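Local coordinates for uncharacterized conserved protein YiiM (Geobacillus stearothermophilus, PDB 5YHH), which probably acts as a molybdenum-cofactor-dependent MOSC-domain oxidoreductase that gives resistance to hydroxylaminopurine and related N-hydroxylated bases, at residues Cys66-Ser70 and Glu71-Tyr75; Asp102-Leu105 and Gly106-Tyr109. All coordinates share one frame; numbering follows the deposited sequence.

Interaction 1. Residues Cys66-Ser70 and Glu71-Tyr75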
# COMPACT_ATOMS: atom_id res chain seq x y z
N CYS A 66 -0.28 5.12 1.73
CA CYS A 66 -0.01 4.19 0.63
C CYS A 66 1.52 3.95 0.46
O CYS A 66 2.29 4.90 0.40
CB CYS A 66 -0.64 4.76 -0.66
SG CYS A 66 -0.36 3.72 -2.10
N ALA A 67 1.94 2.68 0.45
CA ALA A 67 3.36 2.29 0.38
C ALA A 67 3.64 1.45 -0.84
O ALA A 67 2.78 0.63 -1.24
CB ALA A 67 3.76 1.51 1.64
N TYR A 68 4.82 1.64 -1.44
CA TYR A 68 5.21 0.88 -2.63
C TYR A 68 6.66 0.43 -2.54
O TYR A 68 7.53 1.22 -2.20
CB TYR A 68 4.98 1.67 -3.93
CG TYR A 68 4.93 0.75 -5.09
CD1 TYR A 68 3.78 0.03 -5.38
CD2 TYR A 68 6.05 0.54 -5.87
CE1 TYR A 68 3.75 -0.85 -6.42
CE2 TYR A 68 6.02 -0.32 -6.93
CZ TYR A 68 4.87 -1.02 -7.20
OH TYR A 68 4.82 -1.92 -8.24
N PRO A 69 6.93 -0.86 -2.82
CA PRO A 69 8.28 -1.36 -2.79
C PRO A 69 9.13 -0.82 -3.93
O PRO A 69 8.83 -1.10 -5.09
CB PRO A 69 8.09 -2.88 -2.95
CG PRO A 69 6.68 -3.14 -2.43
CD PRO A 69 5.94 -1.96 -2.90
N SER A 70 10.19 -0.08 -3.61
CA SER A 70 11.10 0.44 -4.64
C SER A 70 11.70 -0.68 -5.51
O SER A 70 12.04 -0.47 -6.71
CB SER A 70 12.22 1.29 -4.01
OG SER A 70 13.07 0.53 -3.14
N GLU A 71 11.83 -1.88 -4.94
CA GLU A 71 12.42 -3.00 -5.68
C GLU A 71 11.70 -3.19 -7.00
O GLU A 71 12.32 -3.54 -7.99
CB GLU A 71 12.38 -4.31 -4.87
CG GLU A 71 13.34 -4.35 -3.66
CD GLU A 71 12.74 -3.74 -2.39
OE1 GLU A 71 11.69 -3.05 -2.48
OE2 GLU A 71 13.32 -3.93 -1.28
N HIS A 72 10.39 -2.97 -7.03
CA HIS A 72 9.61 -3.23 -8.23
C HIS A 72 9.91 -2.25 -9.36
O HIS A 72 9.65 -2.56 -10.53
CB HIS A 72 8.11 -3.20 -7.91
CG HIS A 72 7.71 -4.25 -6.94
ND1 HIS A 72 8.35 -5.47 -6.84
CD2 HIS A 72 6.73 -4.26 -6.00
CE1 HIS A 72 7.77 -6.19 -5.90
NE2 HIS A 72 6.79 -5.48 -5.37
N PHE A 73 10.41 -1.06 -9.02
CA PHE A 73 10.79 -0.09 -10.05
C PHE A 73 11.75 -0.68 -11.10
O PHE A 73 11.68 -0.31 -12.27
CB PHE A 73 11.46 1.12 -9.43
CG PHE A 73 10.56 1.94 -8.52
CD1 PHE A 73 9.16 1.88 -8.62
CD2 PHE A 73 11.13 2.81 -7.59
CE1 PHE A 73 8.35 2.66 -7.78
CE2 PHE A 73 10.33 3.56 -6.77
CZ PHE A 73 8.94 3.49 -6.87
N VAL A 74 12.64 -1.57 -10.66
CA VAL A 74 13.56 -2.24 -11.55
C VAL A 74 12.82 -3.03 -12.60
O VAL A 74 13.13 -2.92 -13.80
CB VAL A 74 14.57 -3.14 -10.77
CG1 VAL A 74 15.44 -3.98 -11.74
CG2 VAL A 74 15.45 -2.30 -9.94
N TYR A 75 11.82 -3.82 -12.18
CA TYR A 75 11.00 -4.55 -13.09
C TYR A 75 10.26 -3.61 -14.05
O TYR A 75 10.24 -3.86 -15.26
CB TYR A 75 10.01 -5.43 -12.34
CG TYR A 75 8.96 -6.06 -13.24
CD1 TYR A 75 9.22 -7.24 -13.90
CD2 TYR A 75 7.69 -5.49 -13.37
CE1 TYR A 75 8.28 -7.83 -14.70
CE2 TYR A 75 6.75 -6.06 -14.20
CZ TYR A 75 7.05 -7.24 -14.84
OH TYR A 75 6.13 -7.84 -15.66
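Tyr68 meets both His72 and Phe73 where the chain passes from strand 65-69 into helix 71-80, and the three rings form an aromatic cluster on the buried side of the junction. The imidazole turns an edge toward the phenol face in an offset edge-to-face pair, with the planes at 71°. Phe73 lies nearly parallel to Tyr68 but slid well aside, so the two rings touch mainly where Phe73 CE1 comes 3.7 Å from Tyr68 CD2. With CG anti to the backbone N (chi1 -160°), the phenol of Tyr68 extends along the chain until its OH packs 3.5 Å from His72 CB, while its hydrogen bonds go to Lys146 O and Trp76 NE1. Pro69 fills in beside the imidazole, its CB 3.6 Å from His72 CD2, while His72 NE2 is bound to Glu100 OE1. This is the strand-to-helix turn of the beta-alpha-beta unit made by strand 65-69, helix 71-80 and strand 93-96. Two backbone bonds close it, from His72 N to Pro69 O (3.1 Å) and from Phe73 N to Ser70 O (2.9 Å). Ser70 CA rests over one face of the Phe73 ring in a CH-pi contact, 4.0 Å from its centroid. Packing is looser toward solvent, where Ser70 and Glu71 are partly exposed: the Glu71 chain bends back at chi2 (86°), bringing OE1 within 3.6 Å of Pro69 CB, and its OE2 takes a hydrogen bond from Gly97 N.

Interaction 2. Residues Asp102-Leu105 and Gly106-Tyr109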
# COMPACT_ATOMS: atom_id res chain seq x y z
N ASP A 102 6.62 -10.61 1.97
CA ASP A 102 7.18 -10.56 3.32
C ASP A 102 6.29 -9.78 4.29
O ASP A 102 6.44 -9.94 5.49
CB ASP A 102 8.50 -9.82 3.33
CG ASP A 102 9.54 -10.43 2.40
OD1 ASP A 102 9.60 -11.70 2.30
OD2 ASP A 102 10.27 -9.61 1.77
N VAL A 103 5.42 -8.91 3.79
CA VAL A 103 4.59 -8.07 4.64
C VAL A 103 3.24 -8.77 4.83
O VAL A 103 2.63 -9.25 3.86
CB VAL A 103 4.40 -6.69 4.01
CG1 VAL A 103 3.36 -5.85 4.78
CG2 VAL A 103 5.73 -5.99 3.91
N CYS A 104 2.76 -8.79 6.07
CA CYS A 104 1.52 -9.48 6.41
C CYS A 104 0.45 -8.53 6.91
O CYS A 104 0.73 -7.50 7.52
CB CYS A 104 1.77 -10.55 7.47
SG CYS A 104 2.75 -11.93 6.83
N LEU A 105 -0.79 -8.90 6.66
CA LEU A 105 -1.93 -8.16 7.15
C LEU A 105 -1.80 -8.13 8.67
O LEU A 105 -1.49 -9.16 9.28
CB LEU A 105 -3.21 -8.86 6.73
CG LEU A 105 -4.52 -8.27 7.25
CD1 LEU A 105 -4.72 -6.82 6.75
CD2 LEU A 105 -5.62 -9.22 6.78
N GLY A 106 -1.94 -6.96 9.26
CA GLY A 106 -1.85 -6.82 10.70
C GLY A 106 -0.48 -6.54 11.25
O GLY A 106 -0.37 -6.23 12.43
N ASP A 107 0.57 -6.64 10.43
CA ASP A 107 1.93 -6.31 10.88
C ASP A 107 1.90 -4.89 11.42
O ASP A 107 1.33 -3.99 10.80
CB ASP A 107 2.95 -6.29 9.73
CG ASP A 107 3.40 -7.67 9.25
OD1 ASP A 107 3.04 -8.72 9.81
OD2 ASP A 107 4.15 -7.69 8.23
N ILE A 108 2.55 -4.70 12.56
CA ILE A 108 2.75 -3.38 13.14
C ILE A 108 4.22 -3.00 13.05
O ILE A 108 5.12 -3.78 13.45
CB ILE A 108 2.26 -3.35 14.61
CG1 ILE A 108 0.78 -3.73 14.64
CG2 ILE A 108 2.51 -1.98 15.22
CD1 ILE A 108 0.13 -3.81 16.05
N TYR A 109 4.48 -1.79 12.54
CA TYR A 109 5.86 -1.29 12.38
C TYR A 109 6.01 0.03 13.13
O TYR A 109 5.07 0.83 13.19
CB TYR A 109 6.21 -1.03 10.91
CG TYR A 109 6.21 -2.28 10.07
CD1 TYR A 109 5.04 -2.77 9.53
CD2 TYR A 109 7.40 -2.98 9.81
CE1 TYR A 109 5.03 -3.92 8.73
CE2 TYR A 109 7.40 -4.15 9.04
CZ TYR A 109 6.21 -4.62 8.51
OH TYR A 109 6.16 -5.78 7.75
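A type II beta turn from Cys104 to Asp107 leads the chain into strand 108-111, and the carboxylate of Asp107 folds back to bind the residue that opens the turn. Asp107 N donates to Cys104 O (3.0 Å), closing the turn, and in return Cys104 N donates to Asp107 OD2 at 2.8 Å. The second bond is nearly straight, with an N-H...O angle of 172°, although the donor stands well above the carboxylate plane. A chi1 of -77° puts Asp107 CG beside its own backbone N and turns the carboxylate back to Cys104, where OD1 also packs 3.2 Å from Cys104 CB. Gly106 holds the third position of the turn with a positive phi of 90°, a conformation in which a CB would collide with Leu105 O. Leu105, at the second position, has its CB bond turned away from residues 106-109, and its side chain touches His200.

Further along, Tyr109 reaches back to the same oxygen from the other side of the carboxylate plane: its OH lies 2.8 Å from Asp107 OD2, a weak hydrogen bond, and 3.9 Å from Val103 CG2. Val103 CG1 comes 4.0 Å from Asp107 OD2, so an apolar branch flanks the buried carboxylate. The carboxylate has polar partners too: OD2 forms a salt bridge with Arg170 NH1 and OD1 accepts from Gly171 N; together these partners would be expected to favour the ionised form.

Gly106 and Asp107 pair through their backbones with Val118 of strand 114-121, and Ile108 pairs with Val168 of strand 165-169. On the other limb, Val103 and Leu105 bond to Ile177 and Leu175, tying the turn to the chain that runs into helix 177-185.

How the interactions relate
Interaction 1 closes before interaction 2 opens, and both belong to the MOSC domain. Their centres are about 17 Å apart and their nearest atoms about 7 Å, so they do not touch, but both reach the same mixed eight-stranded sheet. Strand 149-153 is a common neighbour: Phe149 and Phe151 contact Ala67 from residues 66-70, while Phe149 also meets Val103 and Phe151 meets Tyr109. The segment between them contains strand 93-96, which pairs with strand 65-69. Interaction 2 faces the chain entering the C-terminal helices. Neither contact includes Cys125, found oxidised to cysteinesulfonic acid.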